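Local coordinates for protein superoxide dismutase [Fe] (Sulfolobus acidocaldarius, PDB 1B06) that catalyses the dismutation of superoxide radicals to hydrogen peroxide and oxygen, using one iron ion per subunit, and thereby protects the cell from these toxic species, at residues 36-41 with 82-87; 126-131 with 186-191; 169-174 with 182-187. All blocks are in the same frame, centred on the assembly; numbering follows the deposited sequence.

Interaction 1: 36-41 with 82-87; sequences GHHKGY and KLHAIY. With FE (Fe (III) ion), chain G.
His84 meets His38 and Tyr41 in the alpha-hairpin domain, where segments 36-41 and 82-87 of helices 27-57 and 67-89 run roughly antiparallel, 137° between their directions and their axes 10.0 Å apart. His84 CB sits over the middle of one face of the His38 imidazole, 3.7 Å from its centroid, a CH-pi contact. The His84 imidazole itself approaches the phenol ring, with His84 CE1 3.4 Å from Tyr41 CE2; the two planes are inclined at 32° and the pair is oblique. His38 reaches across because its CG lies anti to the backbone N (chi1 -166°), which also brings His38 CE1 to 3.7 Å from Ala85 N. The three rings form an aromatic cluster, of which His84 binds the metal. His84 NE2 holds the iron at 2.2 Å, and a water, His33, Asp170 and His174 complete the five ligands. Further out, His84 ND1 is hydrogen-bonded to the backbone O of Gly80, which, with the metal bond, restrains the ring's rotation. His38 is held at both nitrogens, ND1 by Trp88 NE1 and NE2 by His81 ND1, while Tyr41 OH is bonded to His155 NE2. With His84 ND1 tied to a carbonyl oxygen, NE2 is left for the iron, and that carbonyl would probably make the imidazole a somewhat stronger electron donor to the metal.

Interaction 2: 126-131 with 186-191; sequences SANSLP and DYLNAW
Leu188 drives its forked end against Ala127 and Asn128, joining helix 184-191 to helix 116-129 in the C-terminal domain of the iron/manganese superoxide dismutase fold, in which helices pack on a three-stranded antiparallel sheet. The contact is small, 120 Å² in all, and Leu188 contributes more than half of it. Its CG stands anti to the carbonyl carbon (chi1 -69°), which carries the fork toward helix 116-129; CD1 touches both residues there, CD2 only Ala127. Leu188 CD1 lies 3.9 Å from Ala127 CB, with Leu188 CD2 almost as near to the same methyl at 4.0 Å, so that the alanine faces both prongs of the fork. The short side chain of Ala127 points at the other helix, yet the backbones remain well apart, 8.0 Å between Ala127 CA and Leu188 CA; the leucine spans about half of that gap and the alanine methyl meets it from the other side. The exposed Asn128 lies alongside, its side chain running past Leu188 in the opposite direction. All three atoms of its amide group lie near Leu188 CD1, whereas its ND2 makes a weak hydrogen bond to Ser124 O one turn back in its own helix. Val169 of strand 165-170 also packs on Leu188, and Glu171, just after that strand, on Ala127. Within segment 126-131, Ser126 O accepts from both Ser129 N and Ser129 OG. Across the contact the closest approach is that of Asn128 OD1 to Leu188 CD1, 3.4 Å.

Interaction 3: 169-174 with 182-187; sequences VDEFEH and NKRGDY. With FE (Fe (III) ion), chain G.
Tyr187 OH donates to Asp170 O over 2.8 Å, lying in the carbonyl plane, and is also hydrogen-bonded to Tyr87 OH. Its CG is anti to the backbone N (chi1 155°), which sends the phenol from helix 184-191 to the end of strand 165-170, where Val169 CG1 lies 4.0 Å from Tyr187 OH. The carboxylate of Asp170 turns to the iron instead: Asp170 OD2 binds it at 1.9 Å, and OD1 accepts from Phe172 N in a nearly straight bond, closing an Asx turn as the chain leaves the strand for the next ligand, His174, whose NE2 binds the metal. The segment thus carries the two C-terminal-domain ligands of the iron site. His174 ND1 is hydrogen-bonded to Glu173 OE2 of a neighbouring subunit, and Glu173 OE2 of this chain to that subunit's His174 ND1. Glu171 crosses Arg184 at about a right angle. Glu171 OE1 stands over one face of the guanidinium, 3.0 Å from Arg184 NE, a salt bridge of charge alone because no N-H points at the oxygen. Glu171 OE2 has its own bond to Thr136 OG1. Arg184 NH2 donates to Leu130 O and to a water that lies close to Glu171 O.

Interactions 1 and 3 meet at the iron, although their centres are 16 Å apart: interaction 1 supplies one ligand from the alpha-hairpin domain, interaction 3 two from the C-terminal domain, His33 is the remaining protein ligand, and the metal-bound water belongs to both contacts. His84 NE2 and Asp170 OD2 come within 3.3 Å of each other there. The hydrogen bond between the Tyr87 and Tyr187 hydroxyls, OH to OH 2.8 Å, ties interaction 1 to both others. Interactions 2 and 3 share helix 184-191 and have centres only 6 Å apart; the hydrogen bond from Arg184 NH2 to Leu130 O, 3.0 Å, joins them. Interaction 2 stands farther from the site, with the Leu188 side chain about 12 Å from the iron.

Interaction 1: 36-41 with 82-87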
loop_
_atom_site.group_PDB
_atom_site.type_symbol
_atom_site.label_atom_id
_atom_site.label_comp_id
_atom_site.label_asym_id
_atom_site.label_seq_id
_atom_site.Cartn_x
_atom_site.Cartn_y
_atom_site.Cartn_z
ATOM N N GLY A 36 8.550 -0.546 24.850
ATOM C CA GLY A 36 8.109 -1.705 24.100
ATOM C C GLY A 36 8.201 -1.526 22.600
ATOM O O GLY A 36 9.066 -2.112 21.946
ATOM N N HIS A 37 7.316 -0.697 22.056
ATOM C CA HIS A 37 7.267 -0.453 20.620
ATOM C C HIS A 37 8.507 0.207 20.011
ATOM O O HIS A 37 9.135 -0.363 19.118
ATOM C CB HIS A 37 6.010 0.364 20.283
ATOM C CG HIS A 37 4.734 -0.313 20.678
ATOM N ND1 HIS A 37 4.125 -1.271 19.894
ATOM C CD2 HIS A 37 3.963 -0.191 21.785
ATOM C CE1 HIS A 37 3.037 -1.709 20.500
ATOM N NE2 HIS A 37 2.913 -1.070 21.650
ATOM N N HIS A 38 8.867 1.398 20.478
ATOM C CA HIS A 38 10.024 2.082 19.913
ATOM C C HIS A 38 11.289 1.231 19.978
ATOM O O HIS A 38 11.996 1.081 18.984
ATOM C CB HIS A 38 10.251 3.420 20.618
ATOM C CG HIS A 38 11.189 4.334 19.890
ATOM N ND1 HIS A 38 11.386 5.646 20.262
ATOM C CD2 HIS A 38 12.008 4.118 18.834
ATOM C CE1 HIS A 38 12.287 6.198 19.468
ATOM N NE2 HIS A 38 12.681 5.291 18.592
ATOM N N LYS A 39 11.578 0.670 21.146
ATOM C CA LYS A 39 12.763 -0.163 21.298
ATOM C C LYS A 39 12.736 -1.301 20.283
ATOM O O LYS A 39 13.756 -1.674 19.718
ATOM C CB LYS A 39 12.815 -0.747 22.709
ATOM C CG LYS A 39 13.947 -1.732 22.930
ATOM C CD LYS A 39 14.889 -1.245 24.024
ATOM C CE LYS A 39 14.708 -2.025 25.335
ATOM N NZ LYS A 39 13.447 -2.830 25.383
ATOM N N GLY A 40 11.553 -1.854 20.062
ATOM C CA GLY A 40 11.419 -2.951 19.125
ATOM C C GLY A 40 11.746 -2.582 17.691
ATOM O O GLY A 40 12.252 -3.410 16.936
ATOM N N TYR A 41 11.457 -1.342 17.307
ATOM C CA TYR A 41 11.731 -0.895 15.945
ATOM C C TYR A 41 13.231 -0.750 15.738
ATOM O O TYR A 41 13.740 -1.012 14.656
ATOM C CB TYR A 41 11.031 0.440 15.662
ATOM C CG TYR A 41 9.510 0.367 15.659
ATOM C CD1 TYR A 41 8.831 -0.619 14.933
ATOM C CD2 TYR A 41 8.748 1.280 16.393
ATOM C CE1 TYR A 41 7.432 -0.692 14.942
ATOM C CE2 TYR A 41 7.350 1.213 16.408
ATOM C CZ TYR A 41 6.701 0.229 15.685
ATOM O OH TYR A 41 5.327 0.162 15.720
ATOM N N LYS A 82 12.551 6.408 13.527
ATOM C CA LYS A 82 12.694 7.833 13.263
ATOM C C LYS A 82 11.462 8.661 13.597
ATOM O O LYS A 82 11.577 9.747 14.164
ATOM C CB LYS A 82 13.083 8.049 11.802
ATOM C CG LYS A 82 14.406 7.383 11.419
ATOM C CD LYS A 82 14.939 7.896 10.088
ATOM C CE LYS A 82 16.388 7.471 9.878
ATOM N NZ LYS A 82 17.359 8.485 10.401
ATOM N N LEU A 83 10.284 8.155 13.252
ATOM C CA LEU A 83 9.052 8.884 13.517
ATOM C C LEU A 83 8.745 8.977 15.007
ATOM O O LEU A 83 8.230 9.993 15.476
ATOM C CB LEU A 83 7.883 8.230 12.782
ATOM C CG LEU A 83 7.903 8.343 11.253
ATOM C CD1 LEU A 83 6.609 7.776 10.702
ATOM C CD2 LEU A 83 8.076 9.794 10.824
ATOM N N HIS A 84 9.055 7.924 15.754
ATOM C CA HIS A 84 8.809 7.941 17.189
ATOM C C HIS A 84 9.782 8.903 17.861
ATOM O O HIS A 84 9.435 9.574 18.831
ATOM C CB HIS A 84 8.963 6.536 17.774
ATOM C CG HIS A 84 7.721 5.715 17.671
ATOM N ND1 HIS A 84 7.431 4.946 16.566
ATOM C CD2 HIS A 84 6.657 5.601 18.499
ATOM C CE1 HIS A 84 6.239 4.397 16.716
ATOM N NE2 HIS A 84 5.749 4.779 17.881
ATOM N N ALA A 85 10.995 8.978 17.326
ATOM C CA ALA A 85 12.014 9.865 17.863
ATOM C C ALA A 85 11.560 11.317 17.743
ATOM O O ALA A 85 11.803 12.127 18.636
ATOM C CB ALA A 85 13.321 9.660 17.123
ATOM N N ILE A 86 10.904 11.653 16.640
ATOM C CA ILE A 86 10.415 13.016 16.456
ATOM C C ILE A 86 9.218 13.252 17.383
ATOM O O ILE A 86 9.107 14.296 18.026
ATOM C CB ILE A 86 9.958 13.253 15.002
ATOM C CG1 ILE A 86 11.156 13.155 14.058
ATOM C CG2 ILE A 86 9.310 14.622 14.877
ATOM C CD1 ILE A 86 10.772 12.926 12.607
ATOM N N TYR A 87 8.333 12.262 17.435
ATOM C CA TYR A 87 7.121 12.300 18.246
ATOM C C TYR A 87 7.383 12.668 19.711
ATOM O O TYR A 87 6.724 13.557 20.256
ATOM C CB TYR A 87 6.430 10.938 18.150
ATOM C CG TYR A 87 5.132 10.786 18.914
ATOM C CD1 TYR A 87 4.069 11.668 18.723
ATOM C CD2 TYR A 87 4.949 9.717 19.788
ATOM C CE1 TYR A 87 2.843 11.481 19.389
ATOM C CE2 TYR A 87 3.739 9.519 20.455
ATOM C CZ TYR A 87 2.690 10.400 20.253
ATOM O OH TYR A 87 1.498 10.189 20.911
HETATM FE FE FE G . 3.581 4.530 18.111
HETATM O O HOH W 1 3.406 4.154 16.074
#

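Interaction 2: 126-131 with 186-191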
loop_
_atom_site.group_PDB
_atom_site.type_symbol
_atom_site.label_atom_id
_atom_site.label_comp_id
_atom_site.label_asym_id
_atom_site.label_seq_id
_atom_site.Cartn_x
_atom_site.Cartn_y
_atom_site.Cartn_z
ATOM N N SER A 126 -8.220 16.094 9.017
ATOM C CA SER A 126 -7.342 15.207 8.263
ATOM C C SER A 126 -6.936 13.997 9.108
ATOM O O SER A 126 -6.952 12.861 8.629
ATOM C CB SER A 126 -6.089 15.965 7.830
ATOM O OG SER A 126 -6.431 17.109 7.073
ATOM N N ALA A 127 -6.569 14.249 10.362
ATOM C CA ALA A 127 -6.165 13.192 11.290
ATOM C C ALA A 127 -7.276 12.176 11.513
ATOM O O ALA A 127 -7.028 10.977 11.627
ATOM C CB ALA A 127 -5.758 13.802 12.629
ATOM N N ASN A 128 -8.510 12.660 11.587
ATOM C CA ASN A 128 -9.645 11.782 11.805
ATOM C C ASN A 128 -10.060 11.015 10.556
ATOM O O ASN A 128 -10.819 10.049 10.650
ATOM C CB ASN A 128 -10.830 12.588 12.330
ATOM C CG ASN A 128 -10.748 12.817 13.816
ATOM O OD1 ASN A 128 -10.779 11.871 14.600
ATOM N ND2 ASN A 128 -10.634 14.076 14.215
ATOM N N SER A 129 -9.564 11.435 9.394
ATOM C CA SER A 129 -9.906 10.771 8.134
ATOM C C SER A 129 -8.986 9.594 7.817
ATOM O O SER A 129 -9.273 8.799 6.923
ATOM C CB SER A 129 -9.875 11.773 6.976
ATOM O OG SER A 129 -8.547 12.050 6.576
ATOM N N LEU A 130 -7.885 9.488 8.554
ATOM C CA LEU A 130 -6.921 8.412 8.360
ATOM C C LEU A 130 -7.572 7.031 8.523
ATOM O O LEU A 130 -8.111 6.707 9.578
ATOM C CB LEU A 130 -5.767 8.571 9.353
ATOM C CG LEU A 130 -4.813 7.386 9.523
ATOM C CD1 LEU A 130 -3.946 7.246 8.291
ATOM C CD2 LEU A 130 -3.950 7.590 10.754
ATOM N N PRO A 131 -7.543 6.204 7.464
ATOM C CA PRO A 131 -8.144 4.866 7.541
ATOM C C PRO A 131 -7.228 3.830 8.194
ATOM O O PRO A 131 -6.360 3.252 7.541
ATOM C CB PRO A 131 -8.446 4.525 6.085
ATOM C CG PRO A 131 -7.421 5.298 5.294
ATOM C CD PRO A 131 -6.979 6.483 6.130
ATOM N N ASP A 186 -11.124 11.645 20.722
ATOM C CA ASP A 186 -10.898 12.185 22.058
ATOM C C ASP A 186 -9.402 12.322 22.308
ATOM O O ASP A 186 -8.958 13.288 22.922
ATOM C CB ASP A 186 -11.497 11.254 23.116
ATOM C CG ASP A 186 -13.009 11.263 23.109
ATOM O OD1 ASP A 186 -13.603 11.671 22.086
ATOM O OD2 ASP A 186 -13.602 10.864 24.131
ATOM N N TYR A 187 -8.633 11.343 21.835
ATOM C CA TYR A 187 -7.182 11.348 22.003
ATOM C C TYR A 187 -6.574 12.523 21.245
ATOM O O TYR A 187 -5.701 13.221 21.764
ATOM C CB TYR A 187 -6.596 10.020 21.500
ATOM C CG TYR A 187 -5.145 10.070 21.060
ATOM C CD1 TYR A 187 -4.120 10.303 21.979
ATOM C CD2 TYR A 187 -4.795 9.862 19.724
ATOM C CE1 TYR A 187 -2.775 10.323 21.576
ATOM C CE2 TYR A 187 -3.456 9.880 19.310
ATOM C CZ TYR A 187 -2.453 10.110 20.239
ATOM O OH TYR A 187 -1.135 10.133 19.827
ATOM N N LEU A 188 -7.047 12.750 20.023
ATOM C CA LEU A 188 -6.531 13.847 19.209
ATOM C C LEU A 188 -6.791 15.207 19.858
ATOM O O LEU A 188 -5.959 16.109 19.778
ATOM C CB LEU A 188 -7.147 13.807 17.808
ATOM C CG LEU A 188 -6.696 12.628 16.940
ATOM C CD1 LEU A 188 -7.627 12.481 15.734
ATOM C CD2 LEU A 188 -5.248 12.844 16.503
ATOM N N ASN A 189 -7.944 15.355 20.501
ATOM C CA ASN A 189 -8.271 16.604 21.174
ATOM C C ASN A 189 -7.352 16.810 22.376
ATOM O O ASN A 189 -6.944 17.931 22.671
ATOM C CB ASN A 189 -9.724 16.589 21.636
ATOM C CG ASN A 189 -10.669 17.081 20.569
ATOM O OD1 ASN A 189 -10.276 17.850 19.693
ATOM N ND2 ASN A 189 -11.922 16.638 20.630
ATOM N N ALA A 190 -7.021 15.726 23.068
ATOM C CA ALA A 190 -6.140 15.809 24.230
ATOM C C ALA A 190 -4.707 16.135 23.820
ATOM O O ALA A 190 -4.029 16.931 24.476
ATOM C CB ALA A 190 -6.158 14.495 24.997
ATOM N N TRP A 191 -4.257 15.511 22.731
ATOM C CA TRP A 191 -2.904 15.694 22.216
ATOM C C TRP A 191 -2.509 17.162 22.014
ATOM O O TRP A 191 -1.361 17.533 22.251
ATOM C CB TRP A 191 -2.747 14.905 20.907
ATOM C CG TRP A 191 -1.508 15.249 20.118
ATOM C CD1 TRP A 191 -0.218 14.903 20.416
ATOM C CD2 TRP A 191 -1.444 16.048 18.929
ATOM N NE1 TRP A 191 0.643 15.443 19.487
ATOM C CE2 TRP A 191 -0.084 16.149 18.565
ATOM C CE3 TRP A 191 -2.406 16.689 18.137
ATOM C CZ2 TRP A 191 0.340 16.867 17.443
ATOM C CZ3 TRP A 191 -1.984 17.407 17.020
ATOM C CH2 TRP A 191 -0.623 17.489 16.686
#

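Interaction 3: 169-174 with 182-187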
loop_
_atom_site.group_PDB
_atom_site.type_symbol
_atom_site.label_atom_id
_atom_site.label_comp_id
_atom_site.label_asym_id
_atom_site.label_seq_id
_atom_site.Cartn_x
_atom_site.Cartn_y
_atom_site.Cartn_z
ATOM N N VAL A 169 1.575 13.439 14.826
ATOM C CA VAL A 169 0.744 12.732 15.799
ATOM C C VAL A 169 0.707 11.259 15.450
ATOM O O VAL A 169 0.394 10.897 14.313
ATOM C CB VAL A 169 -0.729 13.176 15.791
ATOM C CG1 VAL A 169 -1.262 13.147 17.200
ATOM C CG2 VAL A 169 -0.879 14.526 15.158
ATOM N N ASP A 170 1.004 10.417 16.430
ATOM C CA ASP A 170 0.980 8.973 16.239
ATOM C C ASP A 170 -0.474 8.545 16.331
ATOM O O ASP A 170 -1.162 8.902 17.289
ATOM C CB ASP A 170 1.792 8.281 17.339
ATOM C CG ASP A 170 1.994 6.797 17.082
ATOM O OD1 ASP A 170 1.371 6.230 16.153
ATOM O OD2 ASP A 170 2.789 6.189 17.826
ATOM N N GLU A 171 -0.946 7.788 15.344
ATOM C CA GLU A 171 -2.330 7.339 15.353
ATOM C C GLU A 171 -2.482 5.825 15.326
ATOM O O GLU A 171 -3.547 5.302 14.993
ATOM C CB GLU A 171 -3.103 7.977 14.196
ATOM C CG GLU A 171 -3.555 9.407 14.493
ATOM C CD GLU A 171 -4.476 9.959 13.425
ATOM O OE1 GLU A 171 -5.689 9.647 13.450
ATOM O OE2 GLU A 171 -3.985 10.705 12.555
ATOM N N PHE A 172 -1.407 5.121 15.663
ATOM C CA PHE A 172 -1.466 3.667 15.750
ATOM C C PHE A 172 -2.314 3.477 17.005
ATOM O O PHE A 172 -2.221 4.273 17.937
ATOM C CB PHE A 172 -0.074 3.085 15.987
ATOM C CG PHE A 172 0.606 2.604 14.738
ATOM C CD1 PHE A 172 0.954 3.502 13.729
ATOM C CD2 PHE A 172 0.910 1.252 14.574
ATOM C CE1 PHE A 172 1.598 3.057 12.566
ATOM C CE2 PHE A 172 1.552 0.796 13.419
ATOM C CZ PHE A 172 1.898 1.701 12.412
ATOM N N GLU A 173 -3.134 2.436 17.047
ATOM C CA GLU A 173 -3.988 2.216 18.212
ATOM C C GLU A 173 -3.236 2.126 19.544
ATOM O O GLU A 173 -3.779 2.508 20.581
ATOM C CB GLU A 173 -4.836 0.962 18.004
ATOM C CG GLU A 173 -5.880 1.140 16.929
ATOM C CD GLU A 173 -6.603 -0.137 16.597
ATOM O OE1 GLU A 173 -5.948 -1.198 16.514
ATOM O OE2 GLU A 173 -7.835 -0.079 16.412
ATOM N N HIS A 174 -1.996 1.636 19.520
ATOM C CA HIS A 174 -1.207 1.512 20.745
ATOM C C HIS A 174 -0.870 2.869 21.371
ATOM O O HIS A 174 -0.449 2.951 22.526
ATOM C CB HIS A 174 0.083 0.730 20.471
ATOM C CG HIS A 174 1.080 1.460 19.621
ATOM N ND1 HIS A 174 1.555 0.949 18.432
ATOM C CD2 HIS A 174 1.729 2.633 19.809
ATOM C CE1 HIS A 174 2.453 1.774 17.926
ATOM N NE2 HIS A 174 2.577 2.805 18.742
ATOM N N ASN A 182 -11.384 2.910 21.650
ATOM C CA ASN A 182 -11.612 3.266 20.255
ATOM C C ASN A 182 -11.933 4.736 20.023
ATOM O O ASN A 182 -12.260 5.131 18.903
ATOM C CB ASN A 182 -12.735 2.409 19.676
ATOM C CG ASN A 182 -14.077 2.701 20.311
ATOM O OD1 ASN A 182 -14.173 2.911 21.521
ATOM N ND2 ASN A 182 -15.125 2.714 19.495
ATOM N N LYS A 183 -11.829 5.548 21.070
ATOM C CA LYS A 183 -12.132 6.974 20.954
ATOM C C LYS A 183 -10.942 7.796 20.475
ATOM O O LYS A 183 -10.425 8.651 21.194
ATOM C CB LYS A 183 -12.624 7.514 22.293
ATOM C CG LYS A 183 -14.072 7.943 22.266
ATOM C CD LYS A 183 -14.989 6.811 22.671
ATOM C CE LYS A 183 -15.405 6.948 24.127
ATOM N NZ LYS A 183 -14.337 7.601 24.938
ATOM N N ARG A 184 -10.524 7.534 19.244
ATOM C CA ARG A 184 -9.393 8.216 18.637
ATOM C C ARG A 184 -9.562 9.739 18.610
ATOM O O ARG A 184 -8.601 10.486 18.822
ATOM C CB ARG A 184 -9.201 7.678 17.222
ATOM C CG ARG A 184 -7.835 7.927 16.624
ATOM C CD ARG A 184 -7.985 8.271 15.165
ATOM N NE ARG A 184 -7.359 7.287 14.298
ATOM C CZ ARG A 184 -7.695 7.088 13.029
ATOM N NH1 ARG A 184 -8.660 7.806 12.471
ATOM N NH2 ARG A 184 -7.049 6.181 12.312
ATOM N N GLY A 185 -10.786 10.193 18.348
ATOM C CA GLY A 185 -11.061 11.621 18.297
ATOM C C GLY A 185 -10.791 12.314 19.618
ATOM O O GLY A 185 -10.295 13.437 19.637
ATOM N N ASP A 186 -11.124 11.645 20.722
ATOM C CA ASP A 186 -10.898 12.185 22.058
ATOM C C ASP A 186 -9.402 12.322 22.308
ATOM O O ASP A 186 -8.958 13.288 22.922
ATOM C CB ASP A 186 -11.497 11.254 23.116
ATOM C CG ASP A 186 -13.009 11.263 23.109
ATOM O OD1 ASP A 186 -13.603 11.671 22.086
ATOM O OD2 ASP A 186 -13.602 10.864 24.131
ATOM N N TYR A 187 -8.633 11.343 21.835
ATOM C CA TYR A 187 -7.182 11.348 22.003
ATOM C C TYR A 187 -6.574 12.523 21.245
ATOM O O TYR A 187 -5.701 13.221 21.764
ATOM C CB TYR A 187 -6.596 10.020 21.500
ATOM C CG TYR A 187 -5.145 10.070 21.060
ATOM C CD1 TYR A 187 -4.120 10.303 21.979
ATOM C CD2 TYR A 187 -4.795 9.862 19.724
ATOM C CE1 TYR A 187 -2.775 10.323 21.576
ATOM C CE2 TYR A 187 -3.456 9.880 19.310
ATOM C CZ TYR A 187 -2.453 10.110 20.239
ATOM O OH TYR A 187 -1.135 10.133 19.827
HETATM FE FE FE G . 3.581 4.530 18.111
HETATM O O HOH W 2 -5.804 4.330 14.567
HETATM O O HOH W 1 3.406 4.154 16.074
#